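Local structure of major extracellular endoglucanase (Xanthomonas campestris pv. campestris, 4TUF) at residues A[25-30]-A[90-95]; A[142-147]-A[185-190]; A[179-184]-A[191-196]; A[283-288]-A[324-329]; A[310-315]-A[319-324]. The protein catalyses the internal hydrolysis of beta-1,4-glucosidic bonds in cellulose, lichenin and cereal beta-glucans, the present chain being its family 5 catalytic domain. All blocks are in the same frame, centred on the assembly; numbering follows the deposited sequence. Where two conformers were deposited one is given.

Interaction 1 of 5, residues A[25-30]-A[90-95]; sequences FGFETG and QILDKV. With 2HP (dihydrogenphosphate ion), chain E.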
# COMPACT_ATOMS: atom_id res chain seq x y z
N PHE A 25 3.09 -6.66 -6.52
CA PHE A 25 2.71 -7.86 -5.78
C PHE A 25 3.52 -9.10 -6.15
O PHE A 25 4.16 -9.13 -7.20
CB PHE A 25 1.23 -8.17 -6.00
CG PHE A 25 0.30 -7.21 -5.31
CD1 PHE A 25 0.04 -5.97 -5.87
CD2 PHE A 25 -0.30 -7.54 -4.11
CE1 PHE A 25 -0.81 -5.09 -5.23
CE2 PHE A 25 -1.15 -6.66 -3.48
CZ PHE A 25 -1.40 -5.43 -4.04
N GLY A 26 3.42 -10.13 -5.32
CA GLY A 26 4.06 -11.40 -5.58
C GLY A 26 4.65 -11.98 -4.31
O GLY A 26 4.41 -13.14 -3.98
N PHE A 27 5.41 -11.16 -3.58
CA PHE A 27 6.13 -11.62 -2.39
C PHE A 27 5.20 -12.02 -1.25
O PHE A 27 5.65 -12.56 -0.24
CB PHE A 27 7.11 -10.55 -1.90
CG PHE A 27 8.37 -10.45 -2.72
CD1 PHE A 27 9.34 -11.43 -2.65
CD2 PHE A 27 8.60 -9.36 -3.55
CE1 PHE A 27 10.50 -11.34 -3.40
CE2 PHE A 27 9.75 -9.26 -4.30
CZ PHE A 27 10.71 -10.25 -4.22
N GLU A 28 3.90 -11.74 -1.40
CA GLU A 28 2.95 -12.09 -0.35
C GLU A 28 2.09 -13.27 -0.78
O GLU A 28 1.07 -13.57 -0.15
CB GLU A 28 2.07 -10.88 -0.00
CG GLU A 28 0.85 -10.65 -0.90
CD GLU A 28 1.21 -10.36 -2.35
OE1 GLU A 28 2.39 -10.07 -2.65
OE2 GLU A 28 0.28 -10.42 -3.20
N THR A 29 2.50 -13.95 -1.84
CA THR A 29 1.73 -15.06 -2.38
C THR A 29 2.46 -16.39 -2.27
O THR A 29 3.59 -16.46 -1.79
CB THR A 29 1.38 -14.83 -3.85
OG1 THR A 29 2.54 -15.08 -4.66
CG2 THR A 29 0.90 -13.40 -4.07
N GLY A 30 1.80 -17.44 -2.75
CA GLY A 30 2.35 -18.78 -2.70
C GLY A 30 3.66 -18.93 -3.44
O GLY A 30 4.42 -19.85 -3.17
N GLN A 90 16.48 -14.10 -0.17
CA GLN A 90 17.60 -13.54 -0.91
C GLN A 90 17.15 -12.81 -2.17
O GLN A 90 17.83 -11.92 -2.66
CB GLN A 90 18.60 -14.64 -1.26
CG GLN A 90 19.29 -15.23 -0.04
CD GLN A 90 20.02 -16.51 -0.35
OE1 GLN A 90 19.77 -17.16 -1.37
NE2 GLN A 90 20.94 -16.90 0.53
N ILE A 91 15.98 -13.18 -2.70
CA ILE A 91 15.46 -12.49 -3.87
C ILE A 91 14.85 -11.16 -3.43
O ILE A 91 15.01 -10.15 -4.11
CB ILE A 91 14.42 -13.36 -4.63
CG1 ILE A 91 15.10 -14.62 -5.17
CG2 ILE A 91 13.80 -12.58 -5.78
CD1 ILE A 91 14.17 -15.52 -5.97
N LEU A 92 14.17 -11.16 -2.29
CA LEU A 92 13.67 -9.92 -1.71
C LEU A 92 14.84 -8.98 -1.43
O LEU A 92 14.80 -7.80 -1.80
CB LEU A 92 12.88 -10.20 -0.43
CG LEU A 92 12.24 -9.01 0.30
CD1 LEU A 92 11.30 -8.25 -0.63
CD2 LEU A 92 11.50 -9.47 1.57
N ASP A 93 15.89 -9.52 -0.81
CA ASP A 93 17.10 -8.75 -0.55
C ASP A 93 17.61 -8.09 -1.83
O ASP A 93 17.91 -6.90 -1.84
CB ASP A 93 18.19 -9.64 0.05
CG ASP A 93 17.92 -10.02 1.49
OD1 ASP A 93 16.93 -9.52 2.08
OD2 ASP A 93 18.71 -10.80 2.06
N LYS A 94 17.68 -8.87 -2.90
CA LYS A 94 18.21 -8.41 -4.17
C LYS A 94 17.30 -7.38 -4.86
O LYS A 94 17.79 -6.47 -5.53
CB LYS A 94 18.44 -9.61 -5.09
CG LYS A 94 19.49 -9.38 -6.16
CD LYS A 94 19.83 -10.69 -6.86
CE LYS A 94 21.08 -10.54 -7.71
NZ LYS A 94 22.27 -10.27 -6.86
N VAL A 95 15.99 -7.53 -4.70
CA VAL A 95 15.04 -6.61 -5.32
C VAL A 95 15.05 -5.25 -4.63
O VAL A 95 15.08 -4.21 -5.29
CB VAL A 95 13.61 -7.18 -5.30
CG1 VAL A 95 12.61 -6.12 -5.71
CG2 VAL A 95 13.51 -8.38 -6.24
P 2HP E . 23.62 -9.48 -10.65
O1 2HP E . 25.03 -8.97 -10.46
O2 2HP E . 23.31 -9.64 -12.12
O3 2HP E . 23.48 -10.81 -9.96
O4 2HP E . 22.65 -8.49 -10.05
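Phe-27 lies broadside to Leu-92 and end-on to Val-95. The CD1 methyl of Leu-92 sits over one face of the Phe-27 ring, 3.9 Å from the centroid. It is only 3° off the ring normal, so this is a true CH-pi contact. The leucine reaches this place because its CG stands anti to the backbone N (chi1 -178°) and its branch leads out over the ring. The rim of the ring meets the helix differently. Phe-27 CZ touches Val-95 CG2 at 3.9 Å, with the methyl in the ring plane and the two side chains coming from opposite directions. Ile-91 CG2 also lies near that plane, 4.2 Å from Phe-27 CZ, while the rest of the isoleucine leads away. Phe-27 CE1 rests on the helix itself, 3.8 Å from Leu-92 N. In the TIM barrel this joins the loop after strand 16-23 to helix 88-102. Leu-59 of strand 56-61 touches both Phe-27 and Leu-92. Phe-27 projects from a type I turn running from Gly-26 to Thr-29. Gly-26 O takes both Thr-29 N and Thr-29 OG1, the hydroxyl at 2.8 Å on a lone pair. The Glu-28 side chain folds back, and OE1 accepts Gly-26 N at 2.9 Å through its syn lone pair. The end of the Lys-94 chain lies beside a bound dihydrogenphosphate, in a pocket with Lys-43 and Asp-82.

Interaction 2 of 5, residues A[142-147]-A[185-190]; sequences RYKNVP and LAVAPK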
# COMPACT_ATOMS: atom_id res chain seq x y z
N ARG A 142 16.43 -5.77 9.21
CA ARG A 142 17.20 -6.19 8.04
C ARG A 142 17.50 -5.04 7.09
O ARG A 142 18.62 -4.92 6.60
CB ARG A 142 16.44 -7.29 7.31
CG ARG A 142 17.29 -8.04 6.32
CD ARG A 142 16.50 -9.18 5.72
NE ARG A 142 17.35 -10.03 4.90
CZ ARG A 142 18.00 -11.09 5.36
NH1 ARG A 142 17.89 -11.42 6.63
NH2 ARG A 142 18.75 -11.82 4.54
N TYR A 143 16.52 -4.18 6.84
CA TYR A 143 16.65 -3.17 5.79
C TYR A 143 16.83 -1.75 6.30
O TYR A 143 16.75 -0.80 5.52
CB TYR A 143 15.42 -3.24 4.87
CG TYR A 143 15.22 -4.62 4.29
CD1 TYR A 143 16.15 -5.17 3.41
CD2 TYR A 143 14.11 -5.39 4.63
CE1 TYR A 143 15.98 -6.44 2.89
CE2 TYR A 143 13.93 -6.66 4.11
CZ TYR A 143 14.87 -7.18 3.24
OH TYR A 143 14.71 -8.44 2.72
N LYS A 144 17.10 -1.59 7.59
CA LYS A 144 17.18 -0.26 8.20
C LYS A 144 18.33 0.59 7.65
O LYS A 144 18.34 1.81 7.84
CB LYS A 144 17.31 -0.36 9.72
CG LYS A 144 18.68 -0.77 10.22
CD LYS A 144 18.68 -0.92 11.74
CE LYS A 144 19.93 -1.62 12.22
NZ LYS A 144 20.22 -2.86 11.43
N ASN A 145 19.28 -0.05 6.98
CA ASN A 145 20.44 0.66 6.45
C ASN A 145 20.34 0.88 4.95
O ASN A 145 21.24 1.46 4.34
CB ASN A 145 21.73 -0.09 6.77
CG ASN A 145 22.09 -0.04 8.25
OD1 ASN A 145 21.99 1.02 8.88
ND2 ASN A 145 22.50 -1.17 8.80
N VAL A 146 19.25 0.40 4.35
CA VAL A 146 18.97 0.63 2.94
C VAL A 146 18.27 1.98 2.77
O VAL A 146 17.06 2.08 3.02
CB VAL A 146 18.10 -0.50 2.34
CG1 VAL A 146 17.88 -0.27 0.86
CG2 VAL A 146 18.75 -1.85 2.57
N PRO A 147 19.01 3.01 2.35
CA PRO A 147 18.58 4.42 2.41
C PRO A 147 17.22 4.69 1.79
O PRO A 147 16.48 5.50 2.34
CB PRO A 147 19.68 5.15 1.63
CG PRO A 147 20.86 4.29 1.75
CD PRO A 147 20.34 2.88 1.72
N LEU A 185 9.99 1.31 15.33
CA LEU A 185 10.81 2.49 15.59
C LEU A 185 11.93 2.21 16.60
O LEU A 185 12.91 2.95 16.68
CB LEU A 185 9.95 3.65 16.08
CG LEU A 185 9.01 4.30 15.05
CD1 LEU A 185 8.30 5.51 15.65
CD2 LEU A 185 9.76 4.69 13.78
N ALA A 186 11.79 1.14 17.37
CA ALA A 186 12.83 0.77 18.32
C ALA A 186 14.05 0.27 17.56
O ALA A 186 15.17 0.35 18.06
CB ALA A 186 12.33 -0.30 19.27
N VAL A 187 13.82 -0.23 16.35
CA VAL A 187 14.87 -0.85 15.55
C VAL A 187 15.28 0.06 14.40
O VAL A 187 16.46 0.14 14.05
CB VAL A 187 14.43 -2.20 14.98
CG1 VAL A 187 15.59 -2.89 14.31
CG2 VAL A 187 13.88 -3.08 16.08
N ALA A 188 14.30 0.72 13.80
CA ALA A 188 14.52 1.62 12.67
C ALA A 188 13.86 2.97 12.95
O ALA A 188 12.77 3.24 12.44
CB ALA A 188 13.98 1.01 11.39
N PRO A 189 14.50 3.81 13.77
CA PRO A 189 13.86 5.05 14.23
C PRO A 189 13.72 6.12 13.14
O PRO A 189 13.04 7.12 13.37
CB PRO A 189 14.79 5.53 15.35
CG PRO A 189 16.09 4.88 15.08
CD PRO A 189 15.79 3.56 14.45
N LYS A 190 14.33 5.90 11.98
CA LYS A 190 14.23 6.83 10.86
C LYS A 190 13.22 6.37 9.80
O LYS A 190 13.12 6.96 8.73
CB LYS A 190 15.61 7.03 10.22
CG LYS A 190 16.56 7.85 11.07
CD LYS A 190 17.99 7.77 10.58
CE LYS A 190 18.09 8.18 9.12
NZ LYS A 190 19.51 8.26 8.66
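Lys-144 meets Ala-188 and Val-187 through the aliphatic part of its chain. The apolar contact is small. Lys-144 CB faces Ala-188 CB at 4.0 Å, and further out Lys-144 CD stands 4.5 Å from Val-187 CG1. Lys-144 CG sits between the backbone N and the carbonyl carbon (chi1 76°), which lays the chain alongside the backbone at Val-187. The chain then bends at its last torsion and its end leads away. Close to a polar atom there is one approach, Lys-144 CD to Val-187 O at 3.4 Å. No hydrogen bond crosses between the two segments. The lysine amine instead turns back to the helix before it and bonds Asn-141 O. Backbone bonding shapes one side: a type I turn runs from Tyr-143 to Val-146, closed by Val-146 N to Tyr-143 O at 3.0 Å. Salt bridges lead outward, from Arg-142 to Asp-93 on helix 88-102 and from Lys-190 to Asp-12. Val-187 and Ala-188 also touch Asn-141 and Ala-140 of helix 129-143. Both segments carry the chain from a helix into the next strand, 149-153 and 192-195. Such alpha-to-beta loops line the base of a TIM barrel, the end away from the catalytic face.

Interaction 3 of 5, residues A[179-184]-A[191-196]; sequences RGSAAV and WLIAVE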
# COMPACT_ATOMS: atom_id res chain seq x y z
N ARG A 179 1.45 -0.50 19.02
CA ARG A 179 2.43 -1.50 19.44
C ARG A 179 3.34 -1.89 18.27
O ARG A 179 4.53 -2.11 18.45
CB ARG A 179 1.72 -2.72 20.02
CG ARG A 179 0.89 -2.41 21.26
CD ARG A 179 0.43 -3.66 22.01
NE ARG A 179 -0.64 -4.41 21.36
CZ ARG A 179 -1.93 -4.09 21.41
NH1 ARG A 179 -2.32 -3.01 22.08
NH2 ARG A 179 -2.84 -4.84 20.79
N GLY A 180 2.77 -1.96 17.07
CA GLY A 180 3.56 -2.20 15.88
C GLY A 180 4.51 -1.05 15.61
O GLY A 180 5.68 -1.25 15.26
N SER A 181 4.00 0.16 15.77
CA SER A 181 4.80 1.37 15.64
C SER A 181 6.02 1.34 16.55
O SER A 181 7.15 1.54 16.11
CB SER A 181 3.93 2.60 15.94
OG SER A 181 4.65 3.80 15.72
N ALA A 182 5.78 1.08 17.84
CA ALA A 182 6.85 1.04 18.83
C ALA A 182 7.92 0.01 18.48
O ALA A 182 9.11 0.27 18.62
CB ALA A 182 6.26 0.74 20.21
N ALA A 183 7.48 -1.16 18.01
CA ALA A 183 8.39 -2.23 17.63
C ALA A 183 9.31 -1.80 16.48
O ALA A 183 10.53 -1.96 16.56
CB ALA A 183 7.61 -3.48 17.24
N VAL A 184 8.72 -1.26 15.42
CA VAL A 184 9.48 -0.84 14.26
C VAL A 184 10.45 0.30 14.59
O VAL A 184 11.61 0.26 14.19
CB VAL A 184 8.56 -0.40 13.10
CG1 VAL A 184 9.36 0.25 11.99
CG2 VAL A 184 7.79 -1.60 12.57
N TRP A 191 12.47 5.31 10.12
CA TRP A 191 11.45 4.81 9.21
C TRP A 191 10.09 5.46 9.47
O TRP A 191 9.76 5.79 10.60
CB TRP A 191 11.31 3.30 9.34
CG TRP A 191 12.29 2.52 8.53
CD1 TRP A 191 13.47 2.97 8.01
CD2 TRP A 191 12.17 1.15 8.13
NE1 TRP A 191 14.09 1.96 7.32
CE2 TRP A 191 13.31 0.83 7.38
CE3 TRP A 191 11.20 0.16 8.34
CZ2 TRP A 191 13.52 -0.44 6.83
CZ3 TRP A 191 11.40 -1.10 7.80
CH2 TRP A 191 12.55 -1.38 7.05
N LEU A 192 9.31 5.62 8.41
CA LEU A 192 7.93 6.06 8.54
C LEU A 192 7.02 4.88 8.86
O LEU A 192 7.26 3.75 8.45
CB LEU A 192 7.45 6.75 7.26
CG LEU A 192 8.25 7.94 6.75
CD1 LEU A 192 7.61 8.47 5.48
CD2 LEU A 192 8.32 9.03 7.80
N ILE A 193 5.95 5.16 9.60
CA ILE A 193 4.96 4.15 9.93
C ILE A 193 3.67 4.45 9.19
O ILE A 193 3.03 5.48 9.43
CB ILE A 193 4.70 4.12 11.44
CG1 ILE A 193 6.02 3.96 12.21
CG2 ILE A 193 3.74 2.99 11.80
CD1 ILE A 193 6.69 2.63 11.97
N ALA A 194 3.28 3.58 8.27
CA ALA A 194 2.03 3.78 7.55
C ALA A 194 0.90 3.03 8.24
O ALA A 194 1.02 1.83 8.52
CB ALA A 194 2.15 3.35 6.10
N VAL A 195 -0.20 3.73 8.50
CA VAL A 195 -1.35 3.13 9.16
C VAL A 195 -2.59 3.26 8.29
O VAL A 195 -2.88 4.33 7.75
CB VAL A 195 -1.62 3.78 10.53
CG1 VAL A 195 -2.82 3.12 11.19
CG2 VAL A 195 -0.39 3.66 11.41
N GLU A 196 -3.31 2.16 8.14
CA GLU A 196 -4.51 2.16 7.32
C GLU A 196 -5.74 2.25 8.20
O GLU A 196 -5.68 2.06 9.43
CB GLU A 196 -4.58 0.90 6.46
CG GLU A 196 -3.35 0.69 5.58
CD GLU A 196 -3.43 -0.60 4.78
OE1 GLU A 196 -4.56 -0.97 4.38
OE2 GLU A 196 -2.37 -1.24 4.58
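Val-184 has CG1 anti to its backbone N (chi1 171°), which sends that methyl toward the strand. Ile-193 turns CG1 anti to the carbonyl carbon (chi1 -53°), and a second bend (chi2 -66°) carries CD1 to meet it. The two side chains therefore touch tip to tip, Val-184 CG1 to Ile-193 CD1 at 3.6 Å. The same valine methyl also touches Trp-191. It comes 4.1 Å from CE3, and the two side chains cross at about a right angle. One turn earlier, Ser-181 OG lies 3.8 Å from Ile-193 CG1, a plain packing contact. This is the helix-to-strand packing of a beta-alpha-beta unit of the barrel: strand 149-153, helix 173-187, strand 192-195. Leu-152 touches both Val-184 and Trp-191, and Leu-136 of helix 129-143 also packs on Val-184. Every touching residue is buried and no hydrogen bond crosses. The contact thus rests mainly on apolar fit, with the serine oxygen against Ile-193 carbon, and its stability is probably hydrophobic in origin.

Interaction 4 of 5, residues A[283-288]-A[324-329]; sequences YGEGDA and ILRDDW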
# COMPACT_ATOMS: atom_id res chain seq x y z
N TYR A 283 -10.42 1.07 -15.41
CA TYR A 283 -10.33 2.26 -16.24
C TYR A 283 -10.90 2.11 -17.63
O TYR A 283 -10.30 2.48 -18.61
CB TYR A 283 -8.93 2.77 -16.30
CG TYR A 283 -8.85 4.24 -16.52
CD1 TYR A 283 -9.35 5.11 -15.60
CD2 TYR A 283 -8.28 4.76 -17.64
CE1 TYR A 283 -9.27 6.46 -15.79
CE2 TYR A 283 -8.20 6.11 -17.83
CZ TYR A 283 -8.70 6.95 -16.90
OH TYR A 283 -8.60 8.28 -17.10
N GLY A 284 -12.08 1.55 -17.70
CA GLY A 284 -12.86 1.49 -18.91
C GLY A 284 -12.74 0.17 -19.62
O GLY A 284 -13.60 -0.18 -20.40
N GLU A 285 -11.70 -0.57 -19.30
CA GLU A 285 -11.60 -1.94 -19.73
C GLU A 285 -12.61 -2.74 -18.97
O GLU A 285 -12.98 -3.82 -19.38
CB GLU A 285 -10.20 -2.48 -19.53
CG GLU A 285 -9.26 -2.09 -20.64
CD GLU A 285 -8.42 -3.24 -21.10
OE1 GLU A 285 -8.18 -4.13 -20.27
OE2 GLU A 285 -8.02 -3.26 -22.28
N GLY A 286 -13.04 -2.24 -17.83
CA GLY A 286 -14.03 -2.96 -17.06
C GLY A 286 -15.43 -2.39 -16.94
O GLY A 286 -16.39 -3.13 -16.80
N ASP A 287 -15.54 -1.08 -16.96
CA ASP A 287 -16.82 -0.41 -16.78
C ASP A 287 -16.80 0.97 -17.39
O ASP A 287 -15.75 1.52 -17.69
CB ASP A 287 -17.18 -0.33 -15.30
CG ASP A 287 -18.67 -0.52 -15.06
OD1 ASP A 287 -19.39 -0.78 -16.04
OD2 ASP A 287 -19.13 -0.40 -13.89
N ALA A 288 -17.99 1.49 -17.65
CA ALA A 288 -18.16 2.88 -18.04
C ALA A 288 -17.79 3.82 -16.90
O ALA A 288 -17.18 4.88 -17.11
CB ALA A 288 -19.60 3.13 -18.49
N ILE A 324 -0.92 -1.70 -14.68
CA ILE A 324 -0.28 -0.79 -15.62
C ILE A 324 0.13 -1.59 -16.86
O ILE A 324 -0.02 -1.12 -17.99
CB ILE A 324 0.93 -0.09 -14.99
CG1 ILE A 324 0.48 0.71 -13.76
CG2 ILE A 324 1.59 0.84 -15.97
CD1 ILE A 324 -0.52 1.80 -14.08
N LEU A 325 0.63 -2.80 -16.64
CA LEU A 325 0.93 -3.71 -17.74
C LEU A 325 -0.31 -4.47 -18.19
O LEU A 325 -1.19 -4.76 -17.38
CB LEU A 325 2.02 -4.71 -17.35
CG LEU A 325 3.41 -4.15 -17.02
CD1 LEU A 325 4.28 -5.25 -16.49
CD2 LEU A 325 4.04 -3.51 -18.24
N ARG A 326 -0.38 -4.79 -19.48
CA ARG A 326 -1.42 -5.67 -19.98
C ARG A 326 -1.03 -7.13 -19.72
O ARG A 326 -0.01 -7.40 -19.09
CB ARG A 326 -1.67 -5.42 -21.46
CG ARG A 326 -2.11 -4.01 -21.80
CD ARG A 326 -2.62 -3.91 -23.24
NE ARG A 326 -2.95 -2.55 -23.61
CZ ARG A 326 -4.12 -1.97 -23.38
NH1 ARG A 326 -5.08 -2.66 -22.76
NH2 ARG A 326 -4.35 -0.72 -23.75
N ASP A 327 -1.84 -8.06 -20.22
CA ASP A 327 -1.65 -9.47 -19.92
C ASP A 327 -0.41 -10.07 -20.58
O ASP A 327 0.02 -11.16 -20.20
CB ASP A 327 -2.90 -10.26 -20.33
CG ASP A 327 -4.16 -9.74 -19.68
OD1 ASP A 327 -4.13 -9.43 -18.47
OD2 ASP A 327 -5.19 -9.62 -20.38
N ASP A 328 0.16 -9.37 -21.55
CA ASP A 328 1.39 -9.83 -22.21
C ASP A 328 2.63 -9.46 -21.39
O ASP A 328 3.75 -9.79 -21.76
CB ASP A 328 1.50 -9.26 -23.63
CG ASP A 328 1.35 -7.75 -23.68
OD1 ASP A 328 1.34 -7.10 -22.61
OD2 ASP A 328 1.24 -7.21 -24.80
N TRP A 329 2.40 -8.74 -20.29
CA TRP A 329 3.46 -8.35 -19.36
C TRP A 329 4.50 -7.42 -19.96
O TRP A 329 5.57 -7.23 -19.38
CB TRP A 329 4.14 -9.60 -18.79
CG TRP A 329 3.36 -10.21 -17.70
CD1 TRP A 329 2.41 -11.19 -17.82
CD2 TRP A 329 3.41 -9.86 -16.32
NE1 TRP A 329 1.89 -11.48 -16.58
CE2 TRP A 329 2.48 -10.68 -15.64
CE3 TRP A 329 4.16 -8.94 -15.58
CZ2 TRP A 329 2.28 -10.59 -14.27
CZ3 TRP A 329 3.96 -8.86 -14.22
CH2 TRP A 329 3.03 -9.69 -13.57
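Glu-285 and Arg-326 meet in a single salt bridge. Glu-285 OE2 lies 3.0 Å from Arg-326 NH1, at the guanidinium edge and near its plane. As a hydrogen bond it is weak, since the N-H to oxygen angle is 128°. The carboxylate and guanidinium planes are 47° apart, so the two groups do not lie flat together in a two-pronged pair. Arg-333 also touches Glu-285. Arg-326 is extended from CG to NE, and this length lets its end span loops whose nearest CA atoms, those of Glu-285 and Arg-326, are 10.8 Å apart. Glu-285 bends at chi2 (-136°) to present OE2. Asp-327, probably also charged, stands 6.3 Å off (OD2 to Glu-285 OE1). Further out, Arg-326 starts a type I turn that ends at Trp-329, with Trp-329 N bonded to Arg-326 O. Asp-328 in that turn bonds Thr-330 N and the Ser-331 hydroxyl. On the other side, Tyr-283 packs on helix 334-344 and its hydroxyl bonds Asp-295. Both loops follow barrel strands, 276-280 and 309-311, and lead to helices, so they belong to the beta-to-alpha end of the TIM barrel. One oblique ion pair at the surface is probably screened by solvent and contributes modestly.

Interaction 5 of 5, residues A[310-315]-A[319-324]; sequences FYWSWN and GDTGGI
Ile-324 fits between Tyr-311 and Trp-314, and this is the tight part of the contact. Its CD1 touches Tyr-311 CD2 at 3.7 Å. Its CB meets Trp-314 CE3 at 3.9 Å, the two side chains crossing at about a right angle. The Ile-324 amide also bonds Ser-313 O at 3.0 Å, in the carbonyl plane, and makes a weak bond to Trp-314 O at 3.3 Å. Gly-323 lies close in, its CA giving a CH...O contact to Asn-315 O. Toward Gly-319 order is lost: Gly-319 is exposed and, like Thr-321, poorly ordered. Thr-321 crosses Trp-312 at about a right angle, with CG2 beside CZ3 and OG1 over one face; its hydroxyl bonds Ser-318. A cis peptide joins Trp-312 to Ser-313, as in related family 5 cellulases. Trp-312 comes about 4 Å, side chain to side chain, from Glu-278, the probable nucleophile. Backbone bonds and buried apolar contacts thus hold the Ile-324 end, while no hydrogen bond is assigned between Trp-312 and the poorly ordered 319-321 part.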
# COMPACT_ATOMS: atom_id res chain seq x y z
N PHE A 310 0.01 5.25 -4.02
CA PHE A 310 0.47 4.02 -4.65
C PHE A 310 -0.65 3.38 -5.45
O PHE A 310 -1.59 2.81 -4.88
CB PHE A 310 1.00 3.05 -3.60
CG PHE A 310 2.23 3.54 -2.89
CD1 PHE A 310 2.12 4.33 -1.76
CD2 PHE A 310 3.49 3.22 -3.36
CE1 PHE A 310 3.25 4.78 -1.10
CE2 PHE A 310 4.63 3.67 -2.71
CZ PHE A 310 4.51 4.45 -1.58
N TYR A 311 -0.55 3.46 -6.78
CA TYR A 311 -1.54 2.85 -7.66
C TYR A 311 -1.60 1.33 -7.52
O TYR A 311 -0.59 0.69 -7.25
CB TYR A 311 -1.25 3.22 -9.12
CG TYR A 311 -2.42 2.97 -10.03
CD1 TYR A 311 -3.51 3.84 -10.04
CD2 TYR A 311 -2.45 1.87 -10.87
CE1 TYR A 311 -4.59 3.62 -10.87
CE2 TYR A 311 -3.53 1.64 -11.71
CZ TYR A 311 -4.60 2.52 -11.70
OH TYR A 311 -5.68 2.30 -12.53
N TRP A 312 -2.79 0.76 -7.70
CA TRP A 312 -2.99 -0.68 -7.69
C TRP A 312 -3.44 -1.15 -9.08
O TRP A 312 -4.58 -0.87 -9.46
CB TRP A 312 -4.04 -1.05 -6.64
CG TRP A 312 -4.24 -2.51 -6.40
CD1 TRP A 312 -3.28 -3.43 -6.16
CD2 TRP A 312 -5.49 -3.22 -6.34
NE1 TRP A 312 -3.84 -4.67 -5.97
CE2 TRP A 312 -5.20 -4.57 -6.07
CE3 TRP A 312 -6.83 -2.84 -6.50
CZ2 TRP A 312 -6.19 -5.54 -5.96
CZ3 TRP A 312 -7.81 -3.81 -6.37
CH2 TRP A 312 -7.48 -5.14 -6.11
N SER A 313 -2.59 -1.85 -9.83
CA SER A 313 -1.23 -2.23 -9.43
C SER A 313 -0.31 -2.24 -10.64
O SER A 313 -0.72 -1.89 -11.74
CB SER A 313 -1.23 -3.61 -8.79
OG SER A 313 -1.67 -4.58 -9.72
N TRP A 314 0.93 -2.65 -10.43
CA TRP A 314 1.84 -2.87 -11.55
C TRP A 314 1.39 -4.07 -12.36
O TRP A 314 1.15 -3.98 -13.57
CB TRP A 314 3.27 -3.07 -11.06
CG TRP A 314 4.25 -3.35 -12.16
CD1 TRP A 314 4.91 -4.53 -12.39
CD2 TRP A 314 4.68 -2.44 -13.17
NE1 TRP A 314 5.73 -4.40 -13.49
CE2 TRP A 314 5.61 -3.13 -13.99
CE3 TRP A 314 4.38 -1.11 -13.48
CZ2 TRP A 314 6.22 -2.53 -15.09
CZ3 TRP A 314 4.99 -0.52 -14.57
CH2 TRP A 314 5.90 -1.23 -15.36
N ASN A 315 1.25 -5.19 -11.68
CA ASN A 315 0.88 -6.46 -12.27
C ASN A 315 -0.51 -6.49 -12.87
O ASN A 315 -1.45 -5.96 -12.29
CB ASN A 315 1.00 -7.58 -11.23
CG ASN A 315 2.09 -7.33 -10.20
OD1 ASN A 315 2.01 -6.39 -9.42
ND2 ASN A 315 3.10 -8.17 -10.21
N GLY A 319 -7.08 -9.64 -9.78
CA GLY A 319 -8.47 -9.81 -10.14
C GLY A 319 -9.18 -8.50 -9.88
O GLY A 319 -9.02 -7.89 -8.82
N ASP A 320 -9.99 -8.09 -10.84
CA ASP A 320 -10.88 -6.96 -10.67
C ASP A 320 -10.30 -5.58 -10.93
O ASP A 320 -11.05 -4.61 -10.88
CB ASP A 320 -11.53 -6.99 -9.28
N THR A 321 -9.02 -5.45 -11.25
CA THR A 321 -8.59 -4.12 -11.69
C THR A 321 -7.68 -4.12 -12.92
O THR A 321 -7.66 -3.15 -13.67
CB THR A 321 -7.83 -3.36 -10.56
OG1 THR A 321 -6.74 -4.15 -10.08
CG2 THR A 321 -8.77 -3.03 -9.42
N GLY A 322 -6.93 -5.19 -13.12
CA GLY A 322 -5.85 -5.16 -14.08
C GLY A 322 -4.75 -4.29 -13.51
O GLY A 322 -4.76 -3.96 -12.32
N GLY A 323 -3.79 -3.91 -14.34
CA GLY A 323 -2.67 -3.13 -13.85
C GLY A 323 -2.18 -2.08 -14.83
O GLY A 323 -2.92 -1.63 -15.70
N ILE A 324 -0.92 -1.70 -14.68
CA ILE A 324 -0.28 -0.79 -15.62
C ILE A 324 0.13 -1.59 -16.86
O ILE A 324 -0.02 -1.12 -17.99
CB ILE A 324 0.93 -0.09 -14.99
CG1 ILE A 324 0.48 0.71 -13.76
CG2 ILE A 324 1.59 0.84 -15.97
CD1 ILE A 324 -0.52 1.80 -14.08

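Overall arrangement
Interactions 1, 3 and 5 are largely buried, interaction 2 is partly buried, and interaction 4 is at the surface. Interactions 2 and 3 share helix 173-187 and touch, with Leu-185 packing on Trp-191. Interactions 4 and 5 share Ile-324, and interaction 5 is nested inside the loop closed by interaction 4. Interaction 1 reaches both groups: Asp-93 meets the Tyr-143 hydroxyl, and Phe-25 N bonds Asn-315 OD1. The chemistry differs with place. The core contacts 1 and 3 are apolar, 5 adds backbone bonds, 2 uses a lysine chain, and 4 is an ion pair. Interaction 5 borders the probable nucleophile Glu-278 through Trp-312. Interactions 2 and 4 lie on opposite sides of the chain's centre, about 37 Å apart between centres.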